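Local coordinates for protein N-acetylglucosaminidase (Paenibacillus barengoltzii, PDB 6INX) that probably hydrolyses beta-glycosidic bonds of N-acetylglucosamine in glycans or chitin-type oligosaccharides, as a family 18 glycoside hydrolase, at residues M183-R188 and A235-M240. Residues are numbered along the deposited sequence; the frame is centred on the assembly and turned at random.
Sequences MTYDMR and AFYSRM
Tyr237 and Arg239 both meet Asp186 OD1 with the edges of their flat groups. The carboxylate oxygen lies in the plane of the Tyr237 ring, at its hydroxyl end. It also lies close to the guanidinium plane of Arg239, on the NE side. The Tyr185 ring carries Met183 CA over the centre of one face, 4.3 Å above the plane. Tyr237 OH comes to that ring obliquely, 3.4 Å from Tyr185 CD1.

Across the contact, Asp186 OD1 accepts two hydrogen bonds. Tyr237 OH donates to Asp186 OD1 at 2.6 Å. Arg239 NE donates to the same Asp186 OD1 at 2.9 Å, with an N-H...O angle of 157°, and this bond is part of a salt bridge. The two donors reach OD1 from opposite faces of the carboxylate plane. The carboxylate and guanidinium planes are 84° apart, so the pair does not meet as a flat, side-by-side bidentate bridge. Arg239 bends at chi2 (-78°), which turns its outer chain to bring NE against OD1. Its NH1 bonds to Gly259 O and so ties down the far end of the group. With a leucine in place of Arg239, OD1 would probably lose its charged partner and Gly259 O the bond from NH1.

Beside this polar centre, Tyr185 CB packs on Ala235 CB at 3.8 Å. Arg239 CG lies 3.7 Å from Arg188 O, a buried carbonyl with no polar partner in the model. His198 bridges the segments, bonding Asp186 N and Tyr237 O.

Strands 179-183 and 230-235 are parallel neighbours in the TIM barrel. Residues 183-188 start at the end of the first and run into the loop after it. Residues 235-240 run from the end of the second into the antiparallel sheet inserted before strand 320-324. The contact joins barrel to insertion at the C-terminal ends of the barrel strands, the end where family 18 enzymes place their active site.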
ATOM      1  N   MET A 183      10.287  11.549  -4.494  1.00  9.95           N
ATOM      2  CA  MET A 183       9.585  11.308  -5.751  1.00 10.10           C
ATOM      3  C   MET A 183       8.102  11.105  -5.438  1.00  9.47           C
ATOM      4  O   MET A 183       7.571   9.991  -5.457  1.00 10.91           O
ATOM      5  CB  MET A 183      10.190  10.113  -6.474  1.00 11.72           C
ATOM      6  CG  MET A 183      11.542  10.444  -7.122  1.00 12.40           C
ATOM      7  SD  MET A 183      12.230   9.073  -8.065  1.00 14.32           S
ATOM      8  CE  MET A 183      12.581   7.972  -6.708  1.00 12.70           C
ATOM      9  N   THR A 184       7.438  12.225  -5.127  1.00  9.10           N
ATOM     10  CA  THR A 184       6.003  12.216  -4.814  1.00  9.68           C
ATOM     11  C   THR A 184       5.172  12.228  -6.104  1.00  9.71           C
ATOM     12  O   THR A 184       4.324  13.090  -6.352  1.00 11.29           O
ATOM     13  CB  THR A 184       5.630  13.333  -3.840  1.00 10.35           C
ATOM     14  OG1 THR A 184       6.024  14.607  -4.370  1.00 10.58           O
ATOM     15  CG2 THR A 184       6.294  13.118  -2.486  1.00 11.44           C
ATOM     16  N   TYR A 185       5.450  11.224  -6.931  1.00  9.76           N
ATOM     17  CA  TYR A 185       4.735  10.940  -8.163  1.00 10.10           C
ATOM     18  C   TYR A 185       4.881   9.446  -8.411  1.00  9.22           C
ATOM     19  O   TYR A 185       5.699   8.774  -7.775  1.00 10.53           O
ATOM     20  CB  TYR A 185       5.205  11.804  -9.351  1.00  9.82           C
ATOM     21  CG  TYR A 185       6.696  11.975  -9.540  1.00 10.40           C
ATOM     22  CD1 TYR A 185       7.488  10.931  -9.982  1.00 12.19           C
ATOM     23  CD2 TYR A 185       7.309  13.201  -9.294  1.00 12.23           C
ATOM     24  CE1 TYR A 185       8.853  11.096 -10.175  1.00 11.36           C
ATOM     25  CE2 TYR A 185       8.678  13.379  -9.498  1.00 13.25           C
ATOM     26  CZ  TYR A 185       9.437  12.318  -9.926  1.00 13.01           C
ATOM     27  OH  TYR A 185      10.794  12.464 -10.130  1.00 14.59           O
ATOM     28  N   ASP A 186       4.076   8.921  -9.337  1.00  9.24           N
ATOM     29  CA  ASP A 186       3.916   7.463  -9.487  1.00 10.01           C
ATOM     30  C   ASP A 186       3.567   6.805  -8.152  1.00 10.97           C
ATOM     31  O   ASP A 186       3.878   5.631  -7.930  1.00 10.80           O
ATOM     32  CB  ASP A 186       5.153   6.767 -10.078  1.00 10.56           C
ATOM     33  CG  ASP A 186       5.578   7.331 -11.403  1.00 13.44           C
ATOM     34  OD1 ASP A 186       4.718   7.811 -12.163  1.00 12.23           O
ATOM     35  OD2 ASP A 186       6.801   7.279 -11.683  1.00 16.48           O
ATOM     36  N   MET A 187       2.939   7.558  -7.240  1.00  9.67           N
ATOM     37  CA  MET A 187       2.658   7.005  -5.915  1.00 11.39           C
ATOM     38  C   MET A 187       1.578   5.944  -5.973  1.00 11.73           C
ATOM     39  O   MET A 187       1.513   5.081  -5.084  1.00 12.22           O
ATOM     40  CB  MET A 187       2.270   8.108  -4.929  1.00 12.52           C
ATOM     41  CG  MET A 187       3.466   8.993  -4.541  1.00 10.05           C
ATOM     42  SD  MET A 187       3.142  10.208  -3.253  1.00 11.51           S
ATOM     43  CE  MET A 187       2.091  11.356  -4.155  1.00 12.58           C
ATOM     44  N   ARG A 188       0.734   6.022  -6.994  1.00 10.72           N
ATOM     45  CA  ARG A 188      -0.179   4.977  -7.422  1.00  9.79           C
ATOM     46  C   ARG A 188       0.058   4.827  -8.912  1.00 10.97           C
ATOM     47  O   ARG A 188       0.042   5.819  -9.644  1.00 11.29           O
ATOM     48  CB  ARG A 188      -1.624   5.404  -7.175  1.00 10.32           C
ATOM     49  CG  ARG A 188      -1.903   5.628  -5.699  1.00  9.92           C
ATOM     50  CD  ARG A 188      -3.216   6.381  -5.461  1.00 11.58           C
ATOM     51  NE  ARG A 188      -3.404   6.560  -4.026  1.00 10.71           N
ATOM     52  CZ  ARG A 188      -2.742   7.432  -3.265  1.00  9.81           C
ATOM     53  NH1 ARG A 188      -1.828   8.239  -3.795  1.00  9.18           N
ATOM     54  NH2 ARG A 188      -2.966   7.476  -1.956  1.00 11.03           N
ATOM     55  N   ALA A 235       4.747  16.201 -11.169  1.00 11.70           N
ATOM     56  CA  ALA A 235       4.794  15.369 -12.358  1.00 10.76           C
ATOM     57  C   ALA A 235       4.199  16.138 -13.523  1.00 10.62           C
ATOM     58  O   ALA A 235       3.077  16.641 -13.427  1.00 12.25           O
ATOM     59  CB  ALA A 235       4.010  14.076 -12.142  1.00 11.89           C
ATOM     60  N   PHE A 236       4.941  16.207 -14.626  1.00 12.02           N
ATOM     61  CA  PHE A 236       4.448  16.799 -15.867  1.00  9.04           C
ATOM     62  C   PHE A 236       3.785  15.768 -16.782  1.00 10.80           C
ATOM     63  O   PHE A 236       3.758  15.947 -18.009  1.00 13.69           O
ATOM     64  CB  PHE A 236       5.587  17.517 -16.604  1.00 11.64           C
ATOM     65  CG  PHE A 236       6.079  18.786 -15.943  1.00 10.77           C
ATOM     66  CD1 PHE A 236       5.667  19.178 -14.679  1.00 12.32           C
ATOM     67  CD2 PHE A 236       7.002  19.584 -16.612  1.00 12.64           C
ATOM     68  CE1 PHE A 236       6.148  20.357 -14.106  1.00 13.66           C
ATOM     69  CE2 PHE A 236       7.478  20.757 -16.042  1.00 12.95           C
ATOM     70  CZ  PHE A 236       7.064  21.136 -14.800  1.00 13.58           C
ATOM     71  N   TYR A 237       3.229  14.698 -16.214  1.00 10.70           N
ATOM     72  CA  TYR A 237       2.647  13.605 -16.990  1.00  9.54           C
ATOM     73  C   TYR A 237       1.632  12.904 -16.097  1.00  9.65           C
ATOM     74  O   TYR A 237       1.582  13.132 -14.883  1.00 11.20           O
ATOM     75  CB  TYR A 237       3.726  12.603 -17.445  1.00 13.80           C
ATOM     76  CG  TYR A 237       4.303  11.902 -16.244  1.00 12.54           C
ATOM     77  CD1 TYR A 237       5.300  12.500 -15.494  1.00 13.40           C
ATOM     78  CD2 TYR A 237       3.786  10.680 -15.804  1.00 12.23           C
ATOM     79  CE1 TYR A 237       5.798  11.907 -14.348  1.00 11.16           C
ATOM     80  CE2 TYR A 237       4.283  10.074 -14.667  1.00 11.76           C
ATOM     81  CZ  TYR A 237       5.282  10.696 -13.946  1.00 12.30           C
ATOM     82  OH  TYR A 237       5.760  10.112 -12.809  1.00 14.36           O
ATOM     83  N   SER A 238       0.861  12.008 -16.703  1.00 10.96           N
ATOM     84  CA  SER A 238      -0.241  11.344 -16.023  1.00 11.12           C
ATOM     85  C   SER A 238       0.015   9.857 -15.799  1.00 12.12           C
ATOM     86  O   SER A 238       0.860   9.233 -16.438  1.00 11.86           O
ATOM     87  CB  SER A 238      -1.539  11.515 -16.818  1.00 11.47           C
ATOM     88  OG  SER A 238      -1.503  10.821 -18.056  1.00 12.26           O
ATOM     89  N   ARG A 239      -0.769   9.293 -14.880  1.00 10.60           N
ATOM     90  CA  ARG A 239      -0.955   7.854 -14.759  1.00 10.28           C
ATOM     91  C   ARG A 239      -2.401   7.550 -15.122  1.00  9.31           C
ATOM     92  O   ARG A 239      -3.292   8.369 -14.889  1.00 10.59           O
ATOM     93  CB  ARG A 239      -0.673   7.386 -13.320  1.00 11.86           C
ATOM     94  CG  ARG A 239       0.820   7.247 -12.980  1.00 12.25           C
ATOM     95  CD  ARG A 239       1.392   5.965 -13.551  1.00 15.84           C
ATOM     96  NE  ARG A 239       2.846   5.928 -13.442  1.00 14.67           N
ATOM     97  CZ  ARG A 239       3.586   4.871 -13.747  1.00 14.09           C
ATOM     98  NH1 ARG A 239       3.019   3.743 -14.163  1.00 14.38           N
ATOM     99  NH2 ARG A 239       4.904   4.943 -13.631  1.00 14.47           N
ATOM    100  N   MET A 240      -2.633   6.386 -15.730  1.00 10.01           N
ATOM    101  CA  MET A 240      -3.920   6.125 -16.363  1.00 12.25           C
ATOM    102  C   MET A 240      -4.345   4.682 -16.154  1.00  9.43           C
ATOM    103  O   MET A 240      -3.535   3.764 -16.284  1.00 11.74           O
ATOM    104  CB  MET A 240      -3.815   6.409 -17.867  1.00 13.82           C
ATOM    105  CG  MET A 240      -5.075   6.104 -18.659  1.00 11.48           C
ATOM    106  SD  MET A 240      -4.914   6.607 -20.395  1.00 16.05           S
ATOM    107  CE  MET A 240      -3.686   5.441 -20.959  1.00 18.90           C
TER